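PDB 5HQJ: periplasmic binding protein/LacI transcriptional regulator from Burkholderia graminis C4D1M, which binds D-arabinose in its pyranose form and probably delivers such sugars to an ABC transporter as a periplasmic solute-binding protein. Local coordinates for residues D192-L205 with S218-N230. Sequence-based numbering, arbitrary orientation.
Sequences DDLARGVSVVETTL and SQVGGPAVAKVLN. With 64K (alpha-D-arabinopyranose), chain B.
Ser218 OG donates a short hydrogen bond, 2.6 Å, to Asp192 OD1, meeting the carboxylate on its syn side, toward OD2. The bond ties together the loops that lead into the two helices, both of which loops line the sugar pocket, and probably helps to hold the Asp192 carboxylate in place. From the adjoining residue, the backbone N-H of Gln219 donates a hydrogen bond to O4 of the arabinopyranose (N to O4 3.0 Å), and Asp192 OD2 lies 3.7 Å from the same hydroxyl. Val220 separates this polar end from the apolar interface: its CG1 lies against Asp192 OD1, while CG2, anti to the backbone N, turns to the start of helix 194-205, 3.5 Å from Leu194 CA. Beyond it the axes of the helical segments 194-205 and 221-229 come within 8.5 Å and cross at -58°. Ala224 is a knob among Leu194, Gly197, Val198 and Val201, its CB resting 3.7 Å from Gly197 C, a close approach that the bare glycine permits. One turn on, Val228 fills the next hole; its CG2 meets Val198 CG1 at 3.7 Å, and its CG1 meets Leu205 CD1 tip to tip at 3.8 Å. Lys227 brings CD across Val198 CG2 at the exposed border. In this alpha/beta lobe strand 211-216 links the helices, receiving Leu205 on Leu211 and Ile214, while Val200 packs on strand 150-156 and Pro223 touches helix 250-258.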
ATOM      1  N   ASP A 192       2.473   6.455   9.146  1.00 22.38           N
ATOM      2  CA  ASP A 192       1.979   7.305   8.063  1.00 26.79           C
ATOM      3  C   ASP A 192       1.324   8.565   8.602  1.00 19.60           C
ATOM      4  O   ASP A 192       0.383   9.079   8.015  1.00 30.42           O
ATOM      5  CB  ASP A 192       0.997   6.542   7.162  1.00 35.21           C
ATOM      6  CG  ASP A 192       1.691   5.606   6.193  1.00 60.03           C
ATOM      7  OD1 ASP A 192       2.933   5.653   6.099  1.00 97.85           O
ATOM      8  OD2 ASP A 192       0.989   4.844   5.495  1.00 41.93           O
ATOM      9  N   ASP A 193       1.814   9.077   9.722  1.00 27.46           N
ATOM     10  CA  ASP A 193       1.499  10.438  10.100  1.00 26.74           C
ATOM     11  C   ASP A 193       2.543  11.340   9.428  1.00 29.60           C
ATOM     12  O   ASP A 193       3.729  11.121   9.611  1.00 21.87           O
ATOM     13  CB  ASP A 193       1.510  10.608  11.613  1.00 36.14           C
ATOM     14  CG  ASP A 193       1.225  12.031  12.041  1.00 54.67           C
ATOM     15  OD1 ASP A 193       2.191  12.780  12.255  1.00 44.21           O
ATOM     16  OD2 ASP A 193       0.042  12.402  12.164  1.00 76.43           O
ATOM     17  N   LEU A 194       2.099  12.326   8.648  1.00 28.01           N
ATOM     18  CA  LEU A 194       3.009  13.195   7.881  1.00 18.87           C
ATOM     19  C   LEU A 194       3.920  13.961   8.815  1.00 37.40           C
ATOM     20  O   LEU A 194       5.133  14.006   8.601  1.00 19.92           O
ATOM     21  CB  LEU A 194       2.216  14.130   6.974  1.00 17.81           C
ATOM     22  CG  LEU A 194       2.994  15.132   6.099  1.00 21.47           C
ATOM     23  CD1 LEU A 194       4.076  14.446   5.243  1.00 17.80           C
ATOM     24  CD2 LEU A 194       2.043  15.938   5.204  1.00 23.60           C
ATOM     25  N   ALA A 195       3.354  14.536   9.867  1.00 30.85           N
ATOM     26  CA  ALA A 195       4.153  15.260  10.834  1.00 30.20           C
ATOM     27  C   ALA A 195       5.199  14.338  11.452  1.00 17.28           C
ATOM     28  O   ALA A 195       6.384  14.700  11.628  1.00 20.15           O
ATOM     29  CB  ALA A 195       3.260  15.869  11.899  1.00 33.64           C
ATOM     30  N   ARG A 196       4.794  13.109  11.746  1.00 26.49           N
ATOM     31  CA  ARG A 196       5.736  12.127  12.277  1.00 30.65           C
ATOM     32  C   ARG A 196       6.802  11.789  11.221  1.00 16.43           C
ATOM     33  O   ARG A 196       7.973  11.646  11.544  1.00 16.70           O
ATOM     34  CB  ARG A 196       5.003  10.861  12.730  1.00 29.46           C
ATOM     35  CG  ARG A 196       5.786  10.040  13.764  1.00 60.69           C
ATOM     36  CD  ARG A 196       4.988   8.855  14.338  1.00 86.53           C
ATOM     37  NE  ARG A 196       3.898   9.263  15.234  1.00106.96           N
ATOM     38  CZ  ARG A 196       2.595   9.182  14.954  1.00124.55           C
ATOM     39  NH1 ARG A 196       2.173   8.705  13.792  1.00147.70           N
ATOM     40  NH2 ARG A 196       1.699   9.581  15.847  1.00108.42           N
ATOM     41  N   GLY A 197       6.366  11.627   9.973  1.00 20.32           N
ATOM     42  CA  GLY A 197       7.313  11.436   8.873  1.00 15.06           C
ATOM     43  C   GLY A 197       8.340  12.558   8.702  1.00 13.44           C
ATOM     44  O   GLY A 197       9.551  12.306   8.484  1.00 10.86           O
ATOM     45  N   VAL A 198       7.877  13.811   8.767  1.00 14.15           N
ATOM     46  CA  VAL A 198       8.774  14.967   8.761  1.00 13.26           C
ATOM     47  C   VAL A 198       9.797  14.876   9.903  1.00 13.45           C
ATOM     48  O   VAL A 198      11.000  14.960   9.666  1.00 13.44           O
ATOM     49  CB  VAL A 198       7.957  16.266   8.847  1.00 17.88           C
ATOM     50  CG1 VAL A 198       8.836  17.438   9.061  1.00 18.08           C
ATOM     51  CG2 VAL A 198       7.150  16.434   7.577  1.00 12.78           C
ATOM     52  N   SER A 199       9.323  14.616  11.131  1.00 16.75           N
ATOM     53  CA  SER A 199      10.221  14.488  12.289  1.00 21.17           C
ATOM     54  C   SER A 199      11.272  13.423  12.060  1.00 10.61           C
ATOM     55  O   SER A 199      12.497  13.607  12.250  1.00 14.69           O
ATOM     56  CB  SER A 199       9.429  14.136  13.554  1.00 20.18           C
ATOM     57  OG  SER A 199       8.320  15.000  13.713  1.00 59.70           O
ATOM     58  N   VAL A 200      10.825  12.256  11.585  1.00 16.84           N
ATOM     59  CA  VAL A 200      11.740  11.164  11.306  1.00 19.97           C
ATOM     60  C   VAL A 200      12.749  11.527  10.248  1.00 12.36           C
ATOM     61  O   VAL A 200      13.938  11.341  10.443  1.00 13.38           O
ATOM     62  CB  VAL A 200      10.955   9.894  10.886  1.00 18.05           C
ATOM     63  CG1 VAL A 200      11.920   8.772  10.429  1.00 15.14           C
ATOM     64  CG2 VAL A 200      10.066   9.435  12.053  1.00 18.99           C
ATOM     65  N   VAL A 201      12.288  12.089   9.134  1.00 13.89           N
ATOM     66  CA  VAL A 201      13.213  12.457   8.083  1.00 16.64           C
ATOM     67  C   VAL A 201      14.204  13.528   8.557  1.00 11.18           C
ATOM     68  O   VAL A 201      15.396  13.413   8.258  1.00 11.71           O
ATOM     69  CB  VAL A 201      12.475  12.946   6.827  1.00 15.65           C
ATOM     70  CG1 VAL A 201      13.441  13.602   5.831  1.00 19.17           C
ATOM     71  CG2 VAL A 201      11.811  11.765   6.158  1.00 16.51           C
ATOM     72  N   GLU A 202      13.716  14.569   9.237  1.00 14.59           N
ATOM     73  CA  GLU A 202      14.623  15.568   9.808  1.00 13.11           C
ATOM     74  C   GLU A 202      15.746  14.948  10.655  1.00 11.81           C
ATOM     75  O   GLU A 202      16.880  15.324  10.531  1.00 13.51           O
ATOM     76  CB  GLU A 202      13.860  16.573  10.679  1.00 14.14           C
ATOM     77  CG  GLU A 202      12.974  17.501   9.911  1.00 21.48           C
ATOM     78  CD  GLU A 202      12.107  18.337  10.821  1.00 30.52           C
ATOM     79  OE1 GLU A 202      11.967  17.969  12.011  1.00 34.40           O
ATOM     80  OE2 GLU A 202      11.562  19.351  10.340  1.00 28.65           O
ATOM     81  N   THR A 203      15.381  14.012  11.545  1.00 13.73           N
ATOM     82  CA  THR A 203      16.350  13.345  12.401  1.00 18.69           C
ATOM     83  C   THR A 203      17.355  12.502  11.606  1.00 10.03           C
ATOM     84  O   THR A 203      18.561  12.518  11.864  1.00 14.43           O
ATOM     85  CB  THR A 203      15.602  12.488  13.432  1.00 17.22           C
ATOM     86  OG1 THR A 203      14.837  13.355  14.282  1.00 19.42           O
ATOM     87  CG2 THR A 203      16.560  11.700  14.280  1.00 18.79           C
ATOM     88  N   THR A 204      16.861  11.803  10.593  1.00 14.73           N
ATOM     89  CA  THR A 204      17.743  11.025   9.740  1.00 12.94           C
ATOM     90  C   THR A 204      18.832  11.836   9.061  1.00  8.03           C
ATOM     91  O   THR A 204      20.011  11.441   9.029  1.00 13.79           O
ATOM     92  CB  THR A 204      16.938  10.310   8.623  1.00 18.64           C
ATOM     93  OG1 THR A 204      15.850   9.590   9.199  1.00 17.67           O
ATOM     94  CG2 THR A 204      17.844   9.371   7.810  1.00 20.24           C
ATOM     95  N   LEU A 205      18.443  12.984   8.490  1.00 10.29           N
ATOM     96  CA  LEU A 205      19.372  13.783   7.733  1.00  9.45           C
ATOM     97  C   LEU A 205      20.403  14.424   8.657  1.00  9.02           C
ATOM     98  O   LEU A 205      21.542  14.600   8.261  1.00 13.51           O
ATOM     99  CB  LEU A 205      18.627  14.859   6.931  1.00 15.84           C
ATOM    100  CG  LEU A 205      17.601  14.349   5.906  1.00 15.85           C
ATOM    101  CD1 LEU A 205      16.964  15.550   5.188  1.00 16.92           C
ATOM    102  CD2 LEU A 205      18.199  13.395   4.948  1.00 22.83           C
ATOM    103  N   SER A 218       6.008   3.537   2.167  1.00 10.19           N
ATOM    104  CA  SER A 218       4.591   3.830   2.390  1.00 10.23           C
ATOM    105  C   SER A 218       4.246   5.211   1.798  1.00 14.19           C
ATOM    106  O   SER A 218       5.121   5.950   1.405  1.00 13.75           O
ATOM    107  CB  SER A 218       4.255   3.767   3.873  1.00 13.50           C
ATOM    108  OG  SER A 218       4.813   4.864   4.541  1.00 14.95           O
ATOM    109  N   GLN A 219       2.965   5.543   1.692  1.00 25.90           N
ATOM    110  CA  GLN A 219       2.618   6.695   0.862  1.00 49.74           C
ATOM    111  C   GLN A 219       3.135   8.015   1.448  1.00 22.65           C
ATOM    112  O   GLN A 219       3.351   8.934   0.685  1.00 19.96           O
ATOM    113  CB  GLN A 219       1.096   6.786   0.596  1.00 64.34           C
ATOM    114  CG  GLN A 219       0.180   6.548   1.771  1.00 79.06           C
ATOM    115  CD  GLN A 219       0.434   7.505   2.895  1.00 83.83           C
ATOM    116  OE1 GLN A 219       1.068   7.161   3.887  1.00110.16           O
ATOM    117  NE2 GLN A 219      -0.058   8.721   2.750  1.00 52.04           N
ATOM    118  N   VAL A 220       3.388   8.085   2.756  1.00 15.42           N
ATOM    119  CA  VAL A 220       3.926   9.311   3.405  1.00 20.41           C
ATOM    120  C   VAL A 220       5.435   9.614   3.188  1.00 16.68           C
ATOM    121  O   VAL A 220       5.916  10.750   3.425  1.00 10.93           O
ATOM    122  CB  VAL A 220       3.690   9.247   4.920  1.00 38.24           C
ATOM    123  CG1 VAL A 220       4.766   8.404   5.615  1.00 34.42           C
ATOM    124  CG2 VAL A 220       3.630  10.640   5.515  1.00 49.43           C
ATOM    125  N   GLY A 221       6.186   8.627   2.743  1.00 12.59           N
ATOM    126  CA  GLY A 221       7.623   8.809   2.702  1.00 10.92           C
ATOM    127  C   GLY A 221       8.030   9.857   1.690  1.00 10.62           C
ATOM    128  O   GLY A 221       8.856  10.751   1.977  1.00 11.46           O
ATOM    129  N   GLY A 222       7.439   9.784   0.496  1.00  9.92           N
ATOM    130  CA  GLY A 222       7.702  10.791  -0.518  1.00 13.83           C
ATOM    131  C   GLY A 222       7.360  12.198  -0.054  1.00 10.53           C
ATOM    132  O   GLY A 222       8.174  13.106  -0.159  1.00 11.42           O
ATOM    133  N   PRO A 223       6.108  12.421   0.367  1.00 10.83           N
ATOM    134  CA  PRO A 223       5.688  13.750   0.806  1.00 11.37           C
ATOM    135  C   PRO A 223       6.557  14.261   1.950  1.00 13.05           C
ATOM    136  O   PRO A 223       6.904  15.454   1.940  1.00 11.62           O
ATOM    137  CB  PRO A 223       4.218  13.535   1.200  1.00 13.33           C
ATOM    138  CG  PRO A 223       3.809  12.351   0.325  1.00 13.27           C
ATOM    139  CD  PRO A 223       4.983  11.480   0.260  1.00 10.79           C
ATOM    140  N   ALA A 224       6.951  13.393   2.882  1.00 12.07           N
ATOM    141  CA  ALA A 224       7.748  13.870   4.009  1.00 10.45           C
ATOM    142  C   ALA A 224       9.156  14.294   3.550  1.00 10.40           C
ATOM    143  O   ALA A 224       9.652  15.334   3.933  1.00 10.68           O
ATOM    144  CB  ALA A 224       7.847  12.821   5.070  1.00 11.62           C
ATOM    145  N   VAL A 225       9.792  13.479   2.730  1.00 10.07           N
ATOM    146  CA  VAL A 225      11.111  13.818   2.251  1.00 10.04           C
ATOM    147  C   VAL A 225      11.093  15.106   1.426  1.00 12.54           C
ATOM    148  O   VAL A 225      11.925  16.009   1.607  1.00 11.40           O
ATOM    149  CB  VAL A 225      11.703  12.687   1.424  1.00  9.63           C
ATOM    150  CG1 VAL A 225      13.025  13.108   0.810  1.00 11.67           C
ATOM    151  CG2 VAL A 225      11.990  11.518   2.315  1.00  9.01           C
ATOM    152  N   ALA A 226      10.084  15.259   0.571  1.00 11.08           N
ATOM    153  CA  ALA A 226      10.015  16.456  -0.232  1.00 11.75           C
ATOM    154  C   ALA A 226       9.761  17.651   0.671  1.00 13.99           C
ATOM    155  O   ALA A 226      10.344  18.712   0.422  1.00 15.51           O
ATOM    156  CB  ALA A 226       8.947  16.317  -1.304  1.00 14.71           C
ATOM    157  N   LYS A 227       8.952  17.510   1.726  1.00 12.06           N
ATOM    158  CA  LYS A 227       8.634  18.647   2.585  1.00 12.50           C
ATOM    159  C   LYS A 227       9.921  19.104   3.272  1.00 14.28           C
ATOM    160  O   LYS A 227      10.222  20.307   3.328  1.00 16.04           O
ATOM    161  CB  LYS A 227       7.567  18.279   3.609  1.00 16.06           C
ATOM    162  CG  LYS A 227       7.188  19.452   4.492  1.00 23.93           C
ATOM    163  CD  LYS A 227       6.005  19.135   5.380  1.00 35.61           C
ATOM    164  CE  LYS A 227       4.720  19.725   4.842  1.00 66.90           C
ATOM    165  NZ  LYS A 227       3.743  19.966   5.939  1.00 68.74           N
ATOM    166  N   VAL A 228      10.706  18.143   3.741  1.00 12.76           N
ATOM    167  CA  VAL A 228      11.894  18.453   4.547  1.00 11.61           C
ATOM    168  C   VAL A 228      13.000  19.043   3.686  1.00 11.83           C
ATOM    169  O   VAL A 228      13.663  20.020   4.078  1.00 17.64           O
ATOM    170  CB  VAL A 228      12.368  17.218   5.287  1.00 11.16           C
ATOM    171  CG1 VAL A 228      13.736  17.478   5.963  1.00 18.25           C
ATOM    172  CG2 VAL A 228      11.326  16.835   6.349  1.00 14.13           C
ATOM    173  N   LEU A 229      13.173  18.486   2.497  1.00 11.71           N
ATOM    174  CA  LEU A 229      14.166  18.999   1.560  1.00 14.54           C
ATOM    175  C   LEU A 229      13.833  20.396   1.061  1.00 16.81           C
ATOM    176  O   LEU A 229      14.725  21.112   0.608  1.00 20.03           O
ATOM    177  CB  LEU A 229      14.293  18.042   0.380  1.00 15.09           C
ATOM    178  CG  LEU A 229      14.988  16.717   0.713  1.00 14.34           C
ATOM    179  CD1 LEU A 229      15.134  15.956  -0.595  1.00 12.18           C
ATOM    180  CD2 LEU A 229      16.345  16.893   1.364  1.00 20.61           C
ATOM    181  N   ASN A 230      12.575  20.797   1.160  1.00 13.09           N
ATOM    182  CA  ASN A 230      12.168  22.087   0.667  1.00 14.41           C
ATOM    183  C   ASN A 230      12.129  23.102   1.816  1.00 31.96           C
ATOM    184  O   ASN A 230      11.197  23.891   1.933  1.00 59.16           O
ATOM    185  CB  ASN A 230      10.804  22.004  -0.019  1.00 19.56           C
ATOM    186  CG  ASN A 230      10.564  23.140  -1.017  1.00 51.42           C
ATOM    187  OD1 ASN A 230      11.426  23.984  -1.237  1.00 67.33           O
ATOM    188  ND2 ASN A 230       9.388  23.147  -1.630  1.00 65.65           N
TER
HETATM  189  O2  64K B 401      -0.059  -0.244  -0.280  1.00 16.25           O
HETATM  190  C2  64K B 401       0.040   0.719   0.824  1.00 23.94           C
HETATM  191  C3  64K B 401       0.294   2.063   0.222  1.00 16.72           C
HETATM  192  O3  64K B 401       1.637   2.123  -0.203  1.00 17.68           O
HETATM  193  C4  64K B 401       0.121   3.188   1.237  1.00 25.40           C
HETATM  194  O4  64K B 401       1.147   3.166   2.246  1.00 27.04           O
HETATM  195  C5  64K B 401      -1.167   3.051   1.913  1.00 16.43           C
HETATM  196  O5  64K B 401      -1.183   1.798   2.640  1.00 16.05           O
HETATM  197  C1  64K B 401      -1.243   0.727   1.606  1.00 22.94           C
HETATM  198  O1  64K B 401      -1.376  -0.484   2.244  1.00 12.46           O